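Local coordinates for DUF1904 domain-containing protein (PDB 1U9D) that is of unknown function but belongs to the DUF1904 family, whose sequences are grouped with the macrophage migration inhibitory factor (MIF) clan, at residues A26-V29 with E30-P34; D83-A86 with Q87-D91. One frame throughout, in Å; residues are numbered along the deposited sequence.

Contact 1: A26-V29 with E30-P34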
loop_
_atom_site.group_PDB
_atom_site.type_symbol
_atom_site.label_atom_id
_atom_site.label_comp_id
_atom_site.label_asym_id
_atom_site.label_seq_id
_atom_site.Cartn_x
_atom_site.Cartn_y
_atom_site.Cartn_z
ATOM N N ALA A 26 -28.823 -3.761 15.538
ATOM C CA ALA A 26 -28.766 -2.790 14.458
ATOM C C ALA A 26 -28.113 -1.489 14.904
ATOM O O ALA A 26 -27.300 -0.925 14.180
ATOM C CB ALA A 26 -30.176 -2.516 13.908
ATOM N N HIS A 27 -28.444 -1.026 16.104
ATOM C CA HIS A 27 -27.943 0.264 16.570
ATOM C C HIS A 27 -26.439 0.249 16.806
ATOM O O HIS A 27 -25.776 1.249 16.566
ATOM C CB HIS A 27 -28.652 0.734 17.841
ATOM C CG HIS A 27 -30.128 0.925 17.685
ATOM N ND1 HIS A 27 -30.704 1.412 16.530
ATOM C CD2 HIS A 27 -31.148 0.695 18.548
ATOM C CE1 HIS A 27 -32.016 1.464 16.687
ATOM N NE2 HIS A 27 -32.310 1.035 17.901
ATOM N N ILE A 28 -25.912 -0.893 17.241
ATOM C CA ILE A 28 -24.476 -1.110 17.370
ATOM C C ILE A 28 -23.788 -0.962 16.015
ATOM O O ILE A 28 -22.819 -0.245 15.888
ATOM C CB ILE A 28 -24.180 -2.523 17.920
ATOM C CG1 ILE A 28 -24.730 -2.693 19.329
ATOM C CG2 ILE A 28 -22.685 -2.809 17.936
ATOM C CD1 ILE A 28 -24.173 -1.728 20.314
ATOM N N VAL A 29 -24.303 -1.658 15.011
ATOM C CA VAL A 29 -23.733 -1.598 13.673
ATOM C C VAL A 29 -23.762 -0.168 13.124
ATOM O O VAL A 29 -22.800 0.280 12.484
ATOM C CB VAL A 29 -24.471 -2.569 12.736
ATOM C CG1 VAL A 29 -23.915 -2.499 11.327
ATOM C CG2 VAL A 29 -24.326 -3.994 13.259
ATOM N N GLU A 30 -24.857 0.545 13.380
ATOM C CA GLU A 30 -25.050 1.907 12.848
ATOM C C GLU A 30 -24.003 2.858 13.404
ATOM O O GLU A 30 -23.552 3.765 12.701
ATOM C CB GLU A 30 -26.430 2.444 13.235
ATOM C CG GLU A 30 -27.572 1.818 12.461
ATOM C CD GLU A 30 -28.953 2.230 12.980
ATOM O OE1 GLU A 30 -29.080 2.682 14.152
ATOM O OE2 GLU A 30 -29.930 2.084 12.210
ATOM N N SER A 31 -23.658 2.657 14.669
ATOM C CA SER A 31 -22.622 3.418 15.350
ATOM C C SER A 31 -21.216 3.032 14.916
ATOM O O SER A 31 -20.329 3.881 14.844
ATOM C CB SER A 31 -22.729 3.206 16.864
ATOM O OG SER A 31 -24.041 3.509 17.327
ATOM N N LEU A 32 -21.031 1.745 14.646
ATOM C CA LEU A 32 -19.750 1.143 14.309
ATOM C C LEU A 32 -19.234 1.535 12.931
ATOM O O LEU A 32 -18.031 1.665 12.715
ATOM C CB LEU A 32 -19.929 -0.362 14.265
ATOM C CG LEU A 32 -18.986 -1.194 15.074
ATOM C CD1 LEU A 32 -19.608 -2.547 15.218
ATOM C CD2 LEU A 32 -17.668 -1.256 14.360
ATOM N N VAL A 33 -20.144 1.667 11.983
ATOM C CA VAL A 33 -19.740 1.687 10.588
ATOM C C VAL A 33 -18.874 2.914 10.309
ATOM O O VAL A 33 -17.793 2.758 9.776
ATOM C CB VAL A 33 -20.925 1.568 9.627
ATOM C CG1 VAL A 33 -20.511 2.050 8.207
ATOM C CG2 VAL A 33 -21.402 0.116 9.558
ATOM N N PRO A 34 -19.278 4.117 10.712
ATOM C CA PRO A 34 -18.423 5.290 10.453
ATOM C C PRO A 34 -17.044 5.217 11.078
ATOM O O PRO A 34 -16.075 5.612 10.451
ATOM C CB PRO A 34 -19.180 6.460 11.085
ATOM C CG PRO A 34 -20.573 5.969 11.359
ATOM C CD PRO A 34 -20.528 4.476 11.401
#
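H27 and E30 lie side by side at the start of helix 26-44, both side chains pointing the same way. ND1 of H27 donates to OE1 of E30 over 3.1 Å, a nearly straight bond (167° at the hydrogen) that meets the imidazole at its edge and in its plane. The carboxylate is turned 41° from the ring, and the donor comes from above the carboxylate plane. With CG of E30 anti to its carbonyl carbon (chi1 -74°) and the chain extended beyond, the acid passes back along the helix to the ring.

One turn after H27, OG of S31 donates to O of H27 over 2.9 Å. The same carbonyl also accepts a hydrogen bond from N of S31, on the opposite face of its plane, so two bonds from one residue grip it. On the side turned to the rest of the fold, CG2 of I28 touches CD1 of L32 at 4.1 Å, and CG1 of V29 touches CG2 of V33 at 4.0 Å.

The backbone carries the i to i+4 ladder, weak from N of V33 to O of V29 and interrupted at P34. L55 and F53 of strand 52-55 receive V29 and V33, respectively, while I28 and L32 face L96 of helix 79-97. This is an amphipathic opening to the helix of a beta-alpha-beta unit, strand 18-22, helix 26-44 and strand 52-55.

Contact 2: D83-A86 with Q87-D91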
loop_
_atom_site.group_PDB
_atom_site.type_symbol
_atom_site.label_atom_id
_atom_site.label_comp_id
_atom_site.label_asym_id
_atom_site.label_seq_id
_atom_site.Cartn_x
_atom_site.Cartn_y
_atom_site.Cartn_z
ATOM N N ASP A 83 -4.599 -10.368 10.119
ATOM C CA ASP A 83 -4.604 -10.372 11.574
ATOM C C ASP A 83 -4.856 -8.990 12.177
ATOM O O ASP A 83 -5.547 -8.874 13.185
ATOM C CB ASP A 83 -3.257 -10.843 12.143
ATOM C CG ASP A 83 -2.908 -12.280 11.817
ATOM O OD1 ASP A 83 -3.740 -13.114 11.371
ATOM O OD2 ASP A 83 -1.728 -12.680 11.998
ATOM N N GLN A 84 -4.254 -7.950 11.596
ATOM C CA GLN A 84 -4.456 -6.580 12.077
ATOM C C GLN A 84 -5.882 -6.103 11.887
ATOM O O GLN A 84 -6.454 -5.422 12.743
ATOM C CB GLN A 84 -3.485 -5.629 11.372
ATOM C CG GLN A 84 -2.128 -5.553 12.056
ATOM C CD GLN A 84 -2.052 -4.354 12.969
ATOM O OE1 GLN A 84 -1.902 -3.209 12.499
ATOM N NE2 GLN A 84 -2.217 -4.589 14.266
ATOM N N ILE A 85 -6.473 -6.476 10.757
ATOM C CA ILE A 85 -7.847 -6.095 10.479
ATOM C C ILE A 85 -8.778 -6.715 11.471
ATOM O O ILE A 85 -9.704 -6.065 11.943
ATOM C CB ILE A 85 -8.267 -6.480 9.054
ATOM C CG1 ILE A 85 -7.466 -5.708 8.030
ATOM C CG2 ILE A 85 -9.767 -6.210 8.862
ATOM C CD1 ILE A 85 -7.498 -6.337 6.667
ATOM N N ALA A 86 -8.575 -7.997 11.739
ATOM C CA ALA A 86 -9.360 -8.695 12.715
ATOM C C ALA A 86 -9.244 -7.987 14.056
ATOM O O ALA A 86 -10.221 -7.834 14.768
ATOM C CB ALA A 86 -8.893 -10.129 12.832
ATOM N N GLN A 87 -8.047 -7.555 14.402
ATOM C CA GLN A 87 -7.862 -6.867 15.686
ATOM C C GLN A 87 -8.587 -5.511 15.754
ATOM O O GLN A 87 -9.210 -5.207 16.770
ATOM C CB GLN A 87 -6.385 -6.747 16.038
ATOM C CG GLN A 87 -6.090 -6.490 17.533
ATOM C CD GLN A 87 -6.588 -7.618 18.445
ATOM O OE1 GLN A 87 -5.989 -8.700 18.481
ATOM N NE2 GLN A 87 -7.697 -7.373 19.163
ATOM N N VAL A 88 -8.573 -4.739 14.671
ATOM C CA VAL A 88 -9.300 -3.455 14.614
ATOM C C VAL A 88 -10.818 -3.621 14.788
ATOM O O VAL A 88 -11.454 -2.943 15.600
ATOM C CB VAL A 88 -9.038 -2.711 13.293
ATOM C CG1 VAL A 88 -10.015 -1.511 13.135
ATOM C CG2 VAL A 88 -7.589 -2.264 13.210
ATOM N N ILE A 89 -11.393 -4.559 14.044
ATOM C CA ILE A 89 -12.819 -4.817 14.090
ATOM C C ILE A 89 -13.191 -5.258 15.495
ATOM O O ILE A 89 -14.176 -4.828 16.042
ATOM C CB ILE A 89 -13.217 -5.904 13.060
ATOM C CG1 ILE A 89 -13.084 -5.369 11.635
ATOM C CG2 ILE A 89 -14.640 -6.349 13.271
ATOM C CD1 ILE A 89 -13.249 -6.452 10.525
ATOM N N THR A 90 -12.385 -6.134 16.077
ATOM C CA THR A 90 -12.686 -6.671 17.382
ATOM C C THR A 90 -12.681 -5.597 18.449
ATOM O O THR A 90 -13.622 -5.503 19.249
ATOM C CB THR A 90 -11.688 -7.783 17.702
ATOM O OG1 THR A 90 -11.857 -8.828 16.731
ATOM C CG2 THR A 90 -12.010 -8.429 19.022
ATOM N N ASP A 91 -11.658 -4.763 18.407
ATOM C CA ASP A 91 -11.486 -3.653 19.333
ATOM C C ASP A 91 -12.606 -2.616 19.252
ATOM O O ASP A 91 -13.136 -2.196 20.282
ATOM C CB ASP A 91 -10.095 -3.030 19.136
ATOM C CG ASP A 91 -8.988 -3.868 19.790
ATOM O OD1 ASP A 91 -9.326 -4.782 20.588
ATOM O OD2 ASP A 91 -7.757 -3.703 19.577
#
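T90 reaches back one turn to A86, where a single carbonyl oxygen takes two hydrogen bonds. OG1 of T90 donates to O of A86 at 2.7 Å, and N of T90 donates to the same oxygen at 3.0 Å, the two arriving from opposite faces of the carbonyl plane. The hydroxyl can do so because OG1 stands beside its own backbone N, anti to the carbonyl carbon (chi1 -62°), which turns it toward the preceding turn of helix. The other backbone links follow the regular i to i+4 pattern, and the one from N of I89 to O of I85 is nearly straight at 172°. On the exposed side, Q87 bends at chi2 and sends NE2 to OD1 of D91, a weak bond of 3.4 Å. OD1 of D83 is hydrogen-bonded by NE2 of Q79, one turn earlier.

Apolar contact is concentrated on another face. I85 and I89 lie side by side, pointing the same way, with CG2 of I85 against CD1 of I89 at 3.9 Å. Outside the turn, I85 meets W74 and F107 of the sheet as well as L40 of helix 26-44, and I89 meets V70 and V105. V88 packs on E39 of helix 26-44.

The chemistry thus divides by face: branched aliphatic groups pack on the sheet and on helix 26-44, the amide of Q87 and the carboxylate of D91 occupy the exposed side, and the threonine hydroxyl spends its proton on its own helix.

Overall arrangement
Contact 1 precedes contact 2 along the chain, and each lies within a single helix: 26-44 for the first, 79-97 for the second. Their centres are 16 Å apart and their nearest atoms about 5 Å apart, without touching. Both helices belong to beta-alpha-beta units, strand 18-22 to strand 52-55 and strand 69-74 to strand 104-109, and these four strands form one mixed sheet in the order 52-55, 18-22, 69-74, 104-109. The two helices also pack on each other: L32 of contact 1 rests on I93, and I85 of contact 2 on L44. This doubled beta-alpha-beta plan is consistent with the family's place in the MIF clan.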